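Local coordinates for protein POU domain, class 6, transcription factor 1 (Homo sapiens, PDB 3D1N) that probably acts as a transcription factor, binding DNA with its POU-specific domain and homeodomain and preferring a variant of the octamer motif, at residues Q24-Q29 with E84-E89; N81-E84 with P90-K93; E106-Y111 with E135-W140. The protein carries 2 engineered substitutions. One frame throughout, in Å; residues are numbered along the deposited sequence.

Interaction 1 of 3, residues Q24-Q29 with E84-E89; sequences QTQVGQ and EFVGGE. With nucleotides of chain C.
Gln29 and Val86 meet at nearly a right angle. Gln29 has CG anti to its own backbone N (chi1 156°) and then bends at chi2 (-86°), which brings the amide round to Val86: NE2 lies 3.6 Å from Val86 CG1. The other amide atom, Gln29 OE1, faces Gly87 O at 3.3 Å; both are acceptors, so nothing bonds there. Gln26 adds a looser touch, CG to the same Val86 methyl, while its OE1 takes the backbone N-H of Thr23. Gly87, with positive phi, is where the chain leaves helix 79-86.

Helix 24-31 pairs with helix 41-49 in the helix-turn-helix of the POU-specific domain, and its first turn stands on the DNA backbone. The Gln24 backbone N gives a hydrogen bond of 2.9 Å to OP2 of DA10 of chain C, a place where the helix dipole would probably favour a phosphate. From there the Gln24 side chain runs out extended: CB passes that same oxygen, CG lies 3.7 Å from DA10 OP2, and CD goes by on the way to DA11 of chain C. At the tip, NE2 bonds to OP2 of DA11 of chain C, the modelled length being too short to take literally, and also to Glu48, while OE1 accepts from Gln41 NE2. With an alanine here the backbone bond could persist, but the phosphate of DA11 of chain C would probably lose its amide donor and Gln41 and Glu48 would be left without their mate.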
ATOM      1  N   GLN K  24      -1.208  -4.515  14.301  1.00 74.69           N
ATOM      2  CA  GLN K  24      -0.524  -4.177  15.540  1.00 66.06           C
ATOM      3  C   GLN K  24      -1.601  -3.754  16.499  1.00 63.39           C
ATOM      4  O   GLN K  24      -1.583  -4.080  17.684  1.00 72.73           O
ATOM      5  CB  GLN K  24       0.430  -2.996  15.333  1.00 58.61           C
ATOM      6  CG  GLN K  24       1.546  -3.255  14.327  1.00 64.37           C
ATOM      7  CD  GLN K  24       2.379  -2.017  14.049  1.00 64.08           C
ATOM      8  OE1 GLN K  24       1.897  -0.887  14.163  1.00 55.09           O
ATOM      9  NE2 GLN K  24       3.636  -2.224  13.680  1.00 61.22           N
ATOM     10  N   THR K  25      -2.566  -3.031  15.964  1.00 49.39           N
ATOM     11  CA  THR K  25      -3.569  -2.432  16.810  1.00 71.16           C
ATOM     12  C   THR K  25      -4.578  -3.461  17.292  1.00 55.76           C
ATOM     13  O   THR K  25      -5.441  -3.160  18.101  1.00 69.08           O
ATOM     14  CB  THR K  25      -4.222  -1.215  16.127  1.00 72.80           C
ATOM     15  OG1 THR K  25      -5.468  -0.908  16.768  1.00 48.63           O
ATOM     16  CG2 THR K  25      -4.421  -1.473  14.633  1.00 63.83           C
ATOM     17  N   GLN K  26      -4.445  -4.687  16.812  1.00 76.16           N
ATOM     18  CA  GLN K  26      -5.227  -5.794  17.353  1.00 86.05           C
ATOM     19  C   GLN K  26      -4.445  -6.475  18.458  1.00 86.17           C
ATOM     20  O   GLN K  26      -4.957  -6.678  19.556  1.00 85.09           O
ATOM     21  CB  GLN K  26      -5.549  -6.815  16.266  1.00 80.35           C
ATOM     22  CG  GLN K  26      -6.843  -6.540  15.536  1.00 84.62           C
ATOM     23  CD  GLN K  26      -7.016  -7.423  14.320  1.00 79.69           C
ATOM     24  OE1 GLN K  26      -6.077  -7.631  13.536  1.00 58.60           O
ATOM     25  NE2 GLN K  26      -8.226  -7.941  14.148  1.00 78.91           N
ATOM     26  N   VAL K  27      -3.206  -6.835  18.139  1.00 78.60           N
ATOM     27  CA  VAL K  27      -2.286  -7.430  19.095  1.00 83.67           C
ATOM     28  C   VAL K  27      -2.441  -6.763  20.453  1.00 84.26           C
ATOM     29  O   VAL K  27      -3.021  -7.336  21.373  1.00 79.28           O
ATOM     30  CB  VAL K  27      -0.819  -7.279  18.627  1.00 76.48           C
ATOM     31  CG1 VAL K  27       0.117  -8.047  19.540  1.00 77.48           C
ATOM     32  CG2 VAL K  27      -0.663  -7.755  17.195  1.00 71.99           C
ATOM     33  N   GLY K  28      -1.931  -5.541  20.563  1.00 82.55           N
ATOM     34  CA  GLY K  28      -1.966  -4.807  21.813  1.00 86.78           C
ATOM     35  C   GLY K  28      -3.368  -4.678  22.378  1.00 93.53           C
ATOM     36  O   GLY K  28      -3.569  -4.754  23.588  1.00 99.46           O
ATOM     37  N   GLN K  29      -4.341  -4.488  21.496  1.00 87.38           N
ATOM     38  CA  GLN K  29      -5.722  -4.291  21.916  1.00 98.03           C
ATOM     39  C   GLN K  29      -6.298  -5.527  22.611  1.00102.27           C
ATOM     40  O   GLN K  29      -7.074  -5.416  23.563  1.00 99.29           O
ATOM     41  CB  GLN K  29      -6.584  -3.872  20.718  1.00101.90           C
ATOM     42  CG  GLN K  29      -8.071  -4.169  20.852  1.00102.59           C
ATOM     43  CD  GLN K  29      -8.424  -5.580  20.410  1.00117.67           C
ATOM     44  OE1 GLN K  29      -9.298  -6.227  20.997  1.00117.90           O
ATOM     45  NE2 GLN K  29      -7.738  -6.070  19.369  1.00 98.52           N
ATOM     46  N   GLU K  84     -11.206 -15.145  18.427  1.00125.11           N
ATOM     47  CA  GLU K  84     -11.716 -14.953  19.772  1.00131.98           C
ATOM     48  C   GLU K  84     -10.568 -14.967  20.779  1.00132.93           C
ATOM     49  O   GLU K  84     -10.747 -14.631  21.953  1.00122.96           O
ATOM     50  CB  GLU K  84     -12.794 -15.986  20.100  1.00128.67           C
ATOM     51  CG  GLU K  84     -13.963 -15.410  20.887  1.00129.92           C
ATOM     52  CD  GLU K  84     -14.559 -14.151  20.251  1.00140.95           C
ATOM     53  OE1 GLU K  84     -14.052 -13.684  19.207  1.00134.85           O
ATOM     54  OE2 GLU K  84     -15.546 -13.621  20.805  1.00154.81           O
ATOM     55  N   PHE K  85      -9.384 -15.348  20.299  1.00136.79           N
ATOM     56  CA  PHE K  85      -8.141 -15.128  21.031  1.00130.99           C
ATOM     57  C   PHE K  85      -7.939 -13.617  21.108  1.00127.39           C
ATOM     58  O   PHE K  85      -7.377 -13.099  22.073  1.00126.00           O
ATOM     59  CB  PHE K  85      -6.958 -15.783  20.301  1.00123.94           C
ATOM     60  CG  PHE K  85      -5.738 -15.995  21.167  1.00129.01           C
ATOM     61  CD1 PHE K  85      -5.355 -17.272  21.547  1.00133.27           C
ATOM     62  CD2 PHE K  85      -4.969 -14.923  21.594  1.00124.13           C
ATOM     63  CE1 PHE K  85      -4.235 -17.475  22.344  1.00124.79           C
ATOM     64  CE2 PHE K  85      -3.848 -15.121  22.389  1.00119.30           C
ATOM     65  CZ  PHE K  85      -3.481 -16.401  22.763  1.00112.96           C
ATOM     66  N   VAL K  86      -8.419 -12.919  20.077  1.00132.44           N
ATOM     67  CA  VAL K  86      -8.363 -11.462  20.011  1.00124.58           C
ATOM     68  C   VAL K  86      -9.577 -10.831  20.689  1.00118.57           C
ATOM     69  O   VAL K  86      -9.438  -9.931  21.515  1.00112.60           O
ATOM     70  CB  VAL K  86      -8.282 -10.967  18.552  1.00116.44           C
ATOM     71  CG1 VAL K  86      -8.532  -9.467  18.485  1.00107.51           C
ATOM     72  CG2 VAL K  86      -6.932 -11.327  17.939  1.00 86.25           C
ATOM     73  N   GLY K  87     -10.764 -11.307  20.333  1.00117.19           N
ATOM     74  CA  GLY K  87     -11.983 -10.853  20.973  1.00125.65           C
ATOM     75  C   GLY K  87     -12.202  -9.359  20.864  1.00125.17           C
ATOM     76  O   GLY K  87     -11.438  -8.654  20.210  1.00120.59           O
ATOM     77  N   GLY K  88     -13.254  -8.876  21.517  1.00126.89           N
ATOM     78  CA  GLY K  88     -13.632  -7.478  21.426  1.00128.16           C
ATOM     79  C   GLY K  88     -14.578  -7.210  20.268  1.00145.28           C
ATOM     80  O   GLY K  88     -14.560  -6.123  19.689  1.00139.86           O
ATOM     81  N   GLU K  89     -15.406  -8.203  19.941  1.00153.14           N
ATOM     82  CA  GLU K  89     -16.362  -8.116  18.828  1.00152.12           C
ATOM     83  C   GLU K  89     -15.731  -7.524  17.568  1.00147.79           C
ATOM     84  O   GLU K  89     -16.266  -6.576  16.984  1.00133.27           O
ATOM     85  CB  GLU K  89     -17.596  -7.303  19.233  1.00145.52           C
TER
ATOM     86  P    DA C  10      -0.472  -2.904  10.622  1.00 72.35           P
ATOM     87  OP1  DA C  10       0.227  -4.084  10.065  1.00 58.04           O
ATOM     88  OP2  DA C  10      -1.252  -2.971  11.889  1.00 49.31           O
ATOM     89  O5'  DA C  10       0.640  -1.765  10.660  1.00 51.11           O
ATOM     90  C5'  DA C  10       1.266  -1.351   9.455  1.00 42.44           C
ATOM     91  C4'  DA C  10       2.093  -0.090   9.705  1.00 65.77           C
ATOM     92  O4'  DA C  10       1.257   1.078   9.917  1.00 56.90           O
ATOM     93  C3'  DA C  10       3.016  -0.157  10.925  1.00 62.82           C
ATOM     94  O3'  DA C  10       4.333   0.152  10.476  1.00 69.68           O
ATOM     95  C2'  DA C  10       2.437   0.846  11.935  1.00 52.22           C
ATOM     96  C1'  DA C  10       1.749   1.846  11.010  1.00 42.16           C
ATOM     97  N9   DA C  10       0.605   2.623  11.517  1.00 34.81           N
ATOM     98  C8   DA C  10      -0.543   2.157  12.118  1.00 41.26           C
ATOM     99  N7   DA C  10      -1.417   3.107  12.431  1.00 33.33           N
ATOM    100  C5   DA C  10      -0.802   4.286  11.996  1.00 36.80           C
ATOM    101  C6   DA C  10      -1.203   5.651  12.030  1.00 35.71           C
ATOM    102  N6   DA C  10      -2.382   6.060  12.544  1.00 26.08           N
ATOM    103  N1   DA C  10      -0.339   6.578  11.526  1.00 30.71           N
ATOM    104  C2   DA C  10       0.825   6.158  11.015  1.00 34.49           C
ATOM    105  N3   DA C  10       1.307   4.907  10.909  1.00 27.52           N
ATOM    106  C4   DA C  10       0.441   4.004  11.429  1.00 37.93           C
ATOM    107  P    DA C  11       5.555   0.173  11.503  1.00 69.03           P
ATOM    108  OP1  DA C  11       6.838  -0.153  10.830  1.00 54.49           O
ATOM    109  OP2  DA C  11       5.144  -0.606  12.693  1.00 54.37           O
ATOM    110  O5'  DA C  11       5.569   1.754  11.748  1.00 52.95           O
ATOM    111  C5'  DA C  11       6.144   2.529  10.687  1.00 51.77           C
ATOM    112  C4'  DA C  11       6.100   4.031  10.942  1.00 63.51           C
ATOM    113  O4'  DA C  11       4.798   4.396  11.450  1.00 57.37           O
ATOM    114  C3'  DA C  11       7.111   4.550  11.955  1.00 46.46           C
ATOM    115  O3'  DA C  11       7.986   5.453  11.302  1.00 59.26           O
ATOM    116  C2'  DA C  11       6.266   5.217  13.045  1.00 57.93           C
ATOM    117  C1'  DA C  11       4.908   5.431  12.389  1.00 37.48           C
ATOM    118  N9   DA C  11       3.719   5.270  13.225  1.00 39.21           N
ATOM    119  C8   DA C  11       3.251   4.123  13.836  1.00 37.23           C
ATOM    120  N7   DA C  11       2.115   4.305  14.502  1.00 32.97           N
ATOM    121  C5   DA C  11       1.826   5.656  14.304  1.00 35.62           C
ATOM    122  C6   DA C  11       0.766   6.486  14.740  1.00 38.97           C
ATOM    123  N6   DA C  11      -0.248   6.049  15.492  1.00 28.13           N
ATOM    124  N1   DA C  11       0.783   7.785  14.367  1.00 34.93           N
ATOM    125  C2   DA C  11       1.802   8.205  13.601  1.00 42.01           C
ATOM    126  N3   DA C  11       2.853   7.529  13.125  1.00 32.13           N
ATOM    127  C4   DA C  11       2.801   6.254  13.517  1.00 22.08           C
TER

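Interaction 2 of 3, residues N81-E84 with P90-K93; sequences NLME and PSKK
Met83, present as selenomethionine, points its terminal methyl at Pro90 and Ser91, and this methyl makes nearly the whole contact. The apolar part comes first. Met83 CE is 3.3 Å from Pro90 CB and lies against CB, CG and CD of the proline ring together. The selenium stands behind, SE to Pro90 CB being 4.0 Å. The Met83 chain bends at both chi2 (-78°) and chi3 (-50°), which folds CE across to the proline instead of letting the chain run straight out.

Against polar atoms the same methyl makes van der Waals contact alone. Met83 CE approaches Ser91 OG at 3.2 Å and lies beside the Ser91 backbone N, but no hydrogen bond joins the two segments. The only backbone bond within them is the i to i-3 hydrogen bond from Glu84 N to Asn81 O, 2.8 Å, in a weakly bonded helical turn.

This is a surface contact in the linker between the two DNA-binding domains. Helix 79-86 follows helix 54-73 and ends here; the chain turns through Gly87 and Gly88, and Pro90 comes back beside the last turn before the linker runs on toward helix 102-114. Leu82, the neighbour of Met83, packs instead on Leu20 and Gln76.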
ATOM      1  N   ASN K  81     -12.240 -19.258  16.219  1.00142.05           N
ATOM      2  CA  ASN K  81     -11.751 -19.204  17.592  1.00135.80           C
ATOM      3  C   ASN K  81     -10.465 -18.388  17.714  1.00135.57           C
ATOM      4  O   ASN K  81     -10.227 -17.756  18.742  1.00127.69           O
ATOM      5  N   LEU K  82      -9.637 -18.414  16.669  1.00134.65           N
ATOM      6  CA  LEU K  82      -8.457 -17.551  16.598  1.00135.73           C
ATOM      7  C   LEU K  82      -8.889 -16.109  16.788  1.00134.66           C
ATOM      8  O   LEU K  82      -8.231 -15.326  17.474  1.00119.47           O
ATOM      9  CB  LEU K  82      -7.766 -17.695  15.238  1.00132.16           C
ATOM     10  CG  LEU K  82      -6.714 -16.661  14.805  1.00122.66           C
ATOM     11  CD1 LEU K  82      -7.357 -15.401  14.220  1.00117.93           C
ATOM     12  CD2 LEU K  82      -5.749 -16.315  15.935  1.00115.96           C
HETATM   13  N   MSE K  83     -10.006 -15.774  16.154  1.00140.75           N
HETATM   14  CA  MSE K  83     -10.569 -14.437  16.206  1.00136.91           C
HETATM   15  C   MSE K  83     -11.249 -14.161  17.539  1.00130.16           C
HETATM   16  O   MSE K  83     -11.801 -13.081  17.762  1.00131.94           O
HETATM   17  CB  MSE K  83     -11.550 -14.249  15.053  1.00143.16           C
HETATM   18  CG  MSE K  83     -10.969 -13.474  13.891  1.00139.30           C
HETATM   19 SE   MSE K  83     -10.973 -11.584  14.329  1.00184.49          SE
HETATM   20  CE  MSE K  83     -12.848 -11.450  14.926  1.00144.10           C
ATOM     21  N   GLU K  84     -11.206 -15.145  18.427  1.00125.11           N
ATOM     22  CA  GLU K  84     -11.716 -14.953  19.772  1.00131.98           C
ATOM     23  C   GLU K  84     -10.568 -14.967  20.779  1.00132.93           C
ATOM     24  O   GLU K  84     -10.747 -14.631  21.953  1.00122.96           O
ATOM     25  CB  GLU K  84     -12.794 -15.986  20.100  1.00128.67           C
ATOM     26  CG  GLU K  84     -13.963 -15.410  20.887  1.00129.92           C
ATOM     27  CD  GLU K  84     -14.559 -14.151  20.251  1.00140.95           C
ATOM     28  OE1 GLU K  84     -14.052 -13.684  19.207  1.00134.85           O
ATOM     29  OE2 GLU K  84     -15.546 -13.621  20.805  1.00154.81           O
ATOM     30  N   PRO K  90     -14.597  -8.100  17.138  1.00145.20           N
ATOM     31  CA  PRO K  90     -13.753  -7.499  16.100  1.00146.93           C
ATOM     32  C   PRO K  90     -14.366  -7.523  14.697  1.00134.87           C
ATOM     33  O   PRO K  90     -14.655  -6.463  14.138  1.00125.28           O
ATOM     34  CB  PRO K  90     -12.478  -8.362  16.140  1.00144.74           C
ATOM     35  CG  PRO K  90     -12.585  -9.198  17.399  1.00138.31           C
ATOM     36  CD  PRO K  90     -14.048  -9.382  17.611  1.00138.26           C
ATOM     37  N   SER K  91     -14.558  -8.719  14.148  1.00131.37           N
ATOM     38  CA  SER K  91     -14.908  -8.892  12.737  1.00127.37           C
ATOM     39  C   SER K  91     -16.015  -7.969  12.203  1.00125.87           C
ATOM     40  O   SER K  91     -17.202  -8.205  12.425  1.00118.81           O
ATOM     41  CB  SER K  91     -15.229 -10.364  12.443  1.00132.57           C
ATOM     42  OG  SER K  91     -15.710 -11.032  13.599  1.00116.40           O
ATOM     43  N   LYS K  92     -15.604  -6.919  11.494  1.00123.80           N
ATOM     44  CA  LYS K  92     -16.527  -6.019  10.805  1.00104.55           C
ATOM     45  C   LYS K  92     -16.038  -5.774   9.379  1.00104.97           C
ATOM     46  O   LYS K  92     -14.837  -5.834   9.103  1.00 94.07           O
ATOM     47  CB  LYS K  92     -16.670  -4.691  11.554  1.00 92.92           C
ATOM     48  N   LYS K  93     -16.973  -5.504   8.472  1.00121.64           N
ATOM     49  CA  LYS K  93     -16.642  -5.338   7.060  1.00108.15           C
ATOM     50  C   LYS K  93     -16.124  -3.933   6.765  1.00105.34           C
ATOM     51  O   LYS K  93     -16.632  -2.949   7.307  1.00109.67           O
ATOM     52  CB  LYS K  93     -17.858  -5.654   6.188  1.00 93.40           C
TER

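Interaction 3 of 3, residues E106-Y111 with E135-W140; sequences EALNAY and EVVRVW
In the core of the homeodomain, Leu108 of helix 102-114 packs on the indole of Trp140, which belongs to helix 134-145, the recognition helix of the domain's helix-turn-helix. The short helical segments approach to 11.7 Å between axes and make an angle of 51°, so side chains have to bridge the gap. Leu108 does so by lying along one face of the indole, the two side chains running alongside in opposed directions. Its CD1 stands over the five-membered ring as a CH-pi contact, modelled closer than is realistic. Its CB covers the six-membered ring, 3.5 Å from Trp140 CZ2, and Leu108 CD2 lies 3.8 Å from Trp140 CD2, at the ring fusion. That leucine CD2 also touches Val137 CG1 at 4.2 Å, one turn earlier on the recognition helix. Trp140 holds CG anti to its backbone N (chi1 -177°), which carries the indole across to helix 102-114.

Asn109 meets the far end of the same ring system. Its CB is 3.6 Å from Trp140 CH2 and its OD1 3.8 Å from Trp140 CZ2, with the amide plane turned 72° from the ring plane. No hydrogen bond crosses between the segments; the contact is held by packing. On the recognition helix itself, Arg138 NH1 and Glu135 OE1 form a salt bridge, 2.7 Å, whose hydrogen bond is weak.

Around this core, Phe112 of helix 102-114 packs edge-to-face with Trp140, and Val137 leans on Ala127 of helix 120-129, so all three homeodomain helices meet here. The recognition helix also faces the DNA, where Arg138 lies on a thymine base, Val139 on an adenine base and Trp140 itself on a phosphate.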
ATOM      1  N   GLU K 106     -15.873  20.447  -5.204  1.00116.11           N
ATOM      2  CA  GLU K 106     -15.357  21.810  -5.219  1.00113.82           C
ATOM      3  C   GLU K 106     -15.507  22.447  -3.845  1.00113.51           C
ATOM      4  O   GLU K 106     -14.610  23.144  -3.374  1.00105.40           O
ATOM      5  CB  GLU K 106     -16.080  22.645  -6.273  1.00106.19           C
ATOM      6  CG  GLU K 106     -15.542  22.446  -7.672  1.00117.22           C
ATOM      7  CD  GLU K 106     -16.627  22.521  -8.724  1.00127.52           C
ATOM      8  OE1 GLU K 106     -17.621  21.771  -8.601  1.00118.57           O
ATOM      9  OE2 GLU K 106     -16.481  23.320  -9.677  1.00121.59           O
ATOM     10  N   ALA K 107     -16.648  22.199  -3.211  1.00111.92           N
ATOM     11  CA  ALA K 107     -16.898  22.689  -1.865  1.00107.16           C
ATOM     12  C   ALA K 107     -15.659  22.503  -1.007  1.00107.67           C
ATOM     13  O   ALA K 107     -15.222  23.427  -0.317  1.00110.73           O
ATOM     14  CB  ALA K 107     -18.077  21.956  -1.251  1.00110.33           C
ATOM     15  N   LEU K 108     -15.090  21.304  -1.072  1.00104.49           N
ATOM     16  CA  LEU K 108     -13.921  20.964  -0.272  1.00 97.80           C
ATOM     17  C   LEU K 108     -12.725  21.831  -0.617  1.00103.80           C
ATOM     18  O   LEU K 108     -12.410  22.768   0.113  1.00112.48           O
ATOM     19  CB  LEU K 108     -13.557  19.490  -0.438  1.00 98.59           C
ATOM     20  CG  LEU K 108     -14.508  18.475   0.194  1.00 94.60           C
ATOM     21  CD1 LEU K 108     -14.321  17.119  -0.454  1.00 99.32           C
ATOM     22  CD2 LEU K 108     -14.297  18.391   1.695  1.00 83.85           C
ATOM     23  N   ASN K 109     -12.065  21.519  -1.731  1.00102.40           N
ATOM     24  CA  ASN K 109     -10.835  22.218  -2.117  1.00112.43           C
ATOM     25  C   ASN K 109     -10.982  23.732  -2.302  1.00118.03           C
ATOM     26  O   ASN K 109      -9.985  24.455  -2.378  1.00118.65           O
ATOM     27  CB  ASN K 109     -10.156  21.559  -3.328  1.00105.54           C
ATOM     28  CG  ASN K 109     -11.141  20.907  -4.271  1.00100.69           C
ATOM     29  OD1 ASN K 109     -10.923  19.788  -4.729  1.00 87.96           O
ATOM     30  ND2 ASN K 109     -12.233  21.603  -4.567  1.00109.60           N
ATOM     31  N   ALA K 110     -12.223  24.205  -2.372  1.00117.97           N
ATOM     32  CA  ALA K 110     -12.493  25.627  -2.222  1.00113.35           C
ATOM     33  C   ALA K 110     -12.094  26.000  -0.802  1.00114.68           C
ATOM     34  O   ALA K 110     -11.125  26.734  -0.584  1.00107.75           O
ATOM     35  CB  ALA K 110     -13.963  25.920  -2.452  1.00 95.30           C
ATOM     36  N   TYR K 111     -12.840  25.464   0.162  1.00111.03           N
ATOM     37  CA  TYR K 111     -12.553  25.659   1.577  1.00109.95           C
ATOM     38  C   TYR K 111     -11.166  25.141   1.940  1.00113.67           C
ATOM     39  O   TYR K 111     -10.660  25.412   3.028  1.00121.10           O
ATOM     40  CB  TYR K 111     -13.611  24.960   2.433  1.00100.50           C
ATOM     41  N   GLU K 135     -16.024  12.022   9.915  1.00 95.39           N
ATOM     42  CA  GLU K 135     -14.787  11.258   9.771  1.00 80.39           C
ATOM     43  C   GLU K 135     -14.297  11.238   8.322  1.00 86.01           C
ATOM     44  O   GLU K 135     -13.140  11.566   8.047  1.00 74.98           O
ATOM     45  CB  GLU K 135     -14.955   9.839  10.311  1.00 61.57           C
ATOM     46  CG  GLU K 135     -13.655   9.050  10.346  1.00 69.85           C
ATOM     47  CD  GLU K 135     -12.458   9.870  10.846  1.00 99.74           C
ATOM     48  OE1 GLU K 135     -11.313   9.518  10.481  1.00 87.25           O
ATOM     49  OE2 GLU K 135     -12.651  10.855  11.600  1.00 88.69           O
ATOM     50  N   VAL K 136     -15.191  10.852   7.415  1.00 77.85           N
ATOM     51  CA  VAL K 136     -14.966  10.949   5.975  1.00 75.09           C
ATOM     52  C   VAL K 136     -14.357  12.300   5.580  1.00 83.88           C
ATOM     53  O   VAL K 136     -13.399  12.362   4.803  1.00 86.93           O
ATOM     54  CB  VAL K 136     -16.301  10.769   5.203  1.00 76.89           C
ATOM     55  CG1 VAL K 136     -16.256  11.497   3.875  1.00 56.72           C
ATOM     56  CG2 VAL K 136     -16.644   9.291   5.011  1.00 61.16           C
ATOM     57  N   VAL K 137     -14.921  13.377   6.126  1.00 95.32           N
ATOM     58  CA  VAL K 137     -14.513  14.747   5.799  1.00 94.42           C
ATOM     59  C   VAL K 137     -13.185  15.140   6.445  1.00 94.24           C
ATOM     60  O   VAL K 137     -12.360  15.825   5.832  1.00 88.80           O
ATOM     61  CB  VAL K 137     -15.575  15.765   6.252  1.00 96.70           C
ATOM     62  CG1 VAL K 137     -15.302  17.113   5.619  1.00 88.75           C
ATOM     63  CG2 VAL K 137     -16.972  15.273   5.896  1.00 88.89           C
ATOM     64  N   ARG K 138     -13.001  14.724   7.694  1.00 84.97           N
ATOM     65  CA  ARG K 138     -11.722  14.857   8.371  1.00 91.78           C
ATOM     66  C   ARG K 138     -10.626  14.301   7.468  1.00 87.36           C
ATOM     67  O   ARG K 138      -9.582  14.921   7.276  1.00 77.65           O
ATOM     68  CB  ARG K 138     -11.743  14.063   9.676  1.00 93.56           C
ATOM     69  CG  ARG K 138     -10.524  14.269  10.564  1.00 84.71           C
ATOM     70  CD  ARG K 138      -9.950  12.934  11.023  1.00 86.87           C
ATOM     71  NE  ARG K 138      -8.665  12.650  10.379  1.00102.00           N
ATOM     72  CZ  ARG K 138      -8.116  11.440  10.278  1.00 93.39           C
ATOM     73  NH1 ARG K 138      -8.750  10.378  10.761  1.00 95.73           N
ATOM     74  NH2 ARG K 138      -6.934  11.288   9.683  1.00 54.11           N
ATOM     75  N   VAL K 139     -10.892  13.129   6.900  1.00 92.26           N
ATOM     76  CA  VAL K 139      -9.900  12.403   6.117  1.00 85.62           C
ATOM     77  C   VAL K 139      -9.629  12.989   4.729  1.00 91.71           C
ATOM     78  O   VAL K 139      -8.511  12.870   4.218  1.00 84.66           O
ATOM     79  CB  VAL K 139     -10.271  10.921   5.990  1.00 76.09           C
ATOM     80  CG1 VAL K 139      -9.188  10.168   5.220  1.00 72.49           C
ATOM     81  CG2 VAL K 139     -10.479  10.314   7.371  1.00 72.38           C
ATOM     82  N   TRP K 140     -10.634  13.614   4.114  1.00 91.35           N
ATOM     83  CA  TRP K 140     -10.410  14.281   2.833  1.00 92.86           C
ATOM     84  C   TRP K 140      -9.327  15.334   2.973  1.00 97.56           C
ATOM     85  O   TRP K 140      -8.456  15.467   2.114  1.00 93.49           O
ATOM     86  CB  TRP K 140     -11.671  14.955   2.308  1.00 87.06           C
ATOM     87  CG  TRP K 140     -11.459  15.590   0.948  1.00 95.48           C
ATOM     88  CD1 TRP K 140     -11.734  15.029  -0.266  1.00 89.61           C
ATOM     89  CD2 TRP K 140     -10.920  16.893   0.671  1.00 96.85           C
ATOM     90  NE1 TRP K 140     -11.412  15.901  -1.278  1.00 88.70           N
ATOM     91  CE2 TRP K 140     -10.910  17.051  -0.732  1.00 99.56           C
ATOM     92  CE3 TRP K 140     -10.454  17.941   1.468  1.00101.36           C
ATOM     93  CZ2 TRP K 140     -10.449  18.214  -1.352  1.00 99.72           C
ATOM     94  CZ3 TRP K 140      -9.993  19.096   0.847  1.00107.07           C
ATOM     95  CH2 TRP K 140      -9.993  19.220  -0.548  1.00101.23           C
TER

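In the fold
From the N terminus, the first segment to take part lies on helix 24-31, after helix 4-18. Interaction 1 closes a long loop, holding helices 41-49 and 54-73, by bringing helix 79-86 back onto it, and so ties that helix, ahead of the extended part of the linker, to the POU-specific domain. Interaction 2 begins on the stretch where interaction 1 ends and finishes just beyond it, so the two overlap at Glu84; their centres are about 8 Å apart. Interaction 3 follows in series after the rest of the linker, closing helix 120-129 between helices 102-114 and 134-145 of the homeodomain. Its centre is about 32 Å from each of the others, with no touch between them.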